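Long-range contact in tyrocidine synthase 2 (Brevibacillus parabrevis, PDB 6TA8), which is a multidomain synthase, represented in this model by its condensation domain: residues Leu339-Ile343 against Gly461-Cys466. Residues are numbered along the deposited sequence; the frame is centred on the assembly and turned at random.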
# COMPACT_ATOMS: atom_id res chain seq x y z
N LEU A 339 -0.79 -17.34 25.54
CA LEU A 339 -1.38 -16.47 24.52
C LEU A 339 -1.85 -15.15 25.13
O LEU A 339 -1.67 -14.10 24.50
CB LEU A 339 -2.53 -17.17 23.80
CG LEU A 339 -2.58 -16.92 22.29
CD1 LEU A 339 -1.33 -17.45 21.62
CD2 LEU A 339 -3.83 -17.53 21.67
N PRO A 340 -2.48 -15.14 26.31
CA PRO A 340 -2.73 -13.84 26.97
C PRO A 340 -1.47 -13.01 27.14
O PRO A 340 -1.46 -11.82 26.83
CB PRO A 340 -3.34 -14.26 28.32
CG PRO A 340 -4.03 -15.52 28.02
CD PRO A 340 -3.18 -16.24 27.01
N TYR A 341 -0.38 -13.62 27.63
CA TYR A 341 0.88 -12.90 27.75
C TYR A 341 1.46 -12.56 26.38
O TYR A 341 2.18 -11.57 26.25
CB TYR A 341 1.87 -13.72 28.57
CG TYR A 341 3.31 -13.25 28.51
CD1 TYR A 341 3.72 -12.13 29.22
CD2 TYR A 341 4.25 -13.93 27.75
CE1 TYR A 341 5.03 -11.69 29.17
CE2 TYR A 341 5.56 -13.50 27.69
CZ TYR A 341 5.95 -12.38 28.40
OH TYR A 341 7.25 -11.95 28.34
N GLN A 342 1.15 -13.36 25.36
CA GLN A 342 1.67 -13.10 24.02
C GLN A 342 1.00 -11.89 23.39
O GLN A 342 1.67 -11.03 22.80
CB GLN A 342 1.50 -14.33 23.14
CG GLN A 342 2.26 -14.27 21.83
CD GLN A 342 3.75 -14.49 22.01
OE1 GLN A 342 4.17 -15.23 22.89
NE2 GLN A 342 4.55 -13.85 21.16
N ILE A 343 -0.33 -11.80 23.49
CA ILE A 343 -1.05 -10.67 22.91
C ILE A 343 -0.69 -9.38 23.63
O ILE A 343 -0.45 -8.35 23.00
CB ILE A 343 -2.57 -10.93 22.94
CG1 ILE A 343 -2.90 -12.22 22.19
CG2 ILE A 343 -3.32 -9.76 22.33
CD1 ILE A 343 -4.34 -12.65 22.32
N GLY A 461 -7.26 -19.54 16.74
CA GLY A 461 -7.03 -19.75 18.15
C GLY A 461 -7.16 -18.49 18.98
O GLY A 461 -7.54 -18.55 20.15
N ILE A 462 -6.86 -17.34 18.38
CA ILE A 462 -6.96 -16.08 19.11
C ILE A 462 -8.41 -15.64 19.24
O ILE A 462 -8.85 -15.22 20.32
CB ILE A 462 -6.09 -15.00 18.43
CG1 ILE A 462 -4.61 -15.27 18.68
CG2 ILE A 462 -6.47 -13.61 18.93
CD1 ILE A 462 -3.69 -14.27 18.01
N ILE A 463 -9.18 -15.72 18.16
CA ILE A 463 -10.57 -15.27 18.21
C ILE A 463 -11.40 -16.17 19.12
O ILE A 463 -12.32 -15.70 19.80
CB ILE A 463 -11.17 -15.20 16.79
CG1 ILE A 463 -11.11 -16.56 16.10
CG2 ILE A 463 -10.45 -14.15 15.97
CD1 ILE A 463 -12.32 -16.87 15.25
N GLU A 464 -11.09 -17.47 19.17
CA GLU A 464 -11.79 -18.37 20.07
C GLU A 464 -11.29 -18.24 21.51
O GLU A 464 -12.03 -18.59 22.44
CB GLU A 464 -11.65 -19.82 19.59
CG GLU A 464 -12.32 -20.08 18.25
CD GLU A 464 -11.94 -21.43 17.67
OE1 GLU A 464 -11.83 -22.41 18.44
OE2 GLU A 464 -11.75 -21.51 16.44
N HIS A 465 -10.07 -17.75 21.71
CA HIS A 465 -9.59 -17.48 23.06
C HIS A 465 -10.08 -16.13 23.56
O HIS A 465 -10.43 -15.99 24.73
CB HIS A 465 -8.06 -17.54 23.09
CG HIS A 465 -7.45 -16.70 24.17
ND1 HIS A 465 -7.52 -17.03 25.51
CD2 HIS A 465 -6.75 -15.54 24.11
CE1 HIS A 465 -6.89 -16.12 26.22
NE2 HIS A 465 -6.42 -15.20 25.40
N CYS A 466 -10.11 -15.12 22.68
CA CYS A 466 -10.57 -13.79 23.07
C CYS A 466 -12.09 -13.71 23.21
O CYS A 466 -12.59 -12.80 23.87
CB CYS A 466 -10.10 -12.75 22.05
SG CYS A 466 -8.31 -12.48 22.04
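Leu339 and Ile462 have the nearest CA atoms across the contact, 7.8 Å apart, where the first turn of helix 339-351 meets the last turns of the C-terminal helix 445-466 within the condensation domain. The short axes pass 11.6 Å apart at a crossing angle of -105°, and the two segments bury 244 Å² between them. Leu339 points into this patch and lays CD2 against Ile462 CG1 (3.8 Å), the two side chains roughly perpendicular. Ile343, one turn on, reaches in with CD1, which lies 4.0 Å from Cys466 SG and also touches Ile462 CG2, the two isoleucine side chains running antiparallel, side by side. Leu339 and Ile343 also touch helix 277-293. The CB of His465 points at segment 339-343, and with CG anti to the backbone N (chi1 153°) the imidazole meets Ile343 CD1 at its edge, while Pro340 CG approaches CE1 obliquely at 3.4 Å. Tyr273, whose OH is hydrogen-bonded to His465 NE2, itself touches Pro340 and Cys466, joining helix 270-273 to the contact. No hydrogen bond links the two segments directly; apolar branches and the imidazole ring carry the join, while NE2 of His465 is satisfied by Tyr273, which probably helps fix the ring.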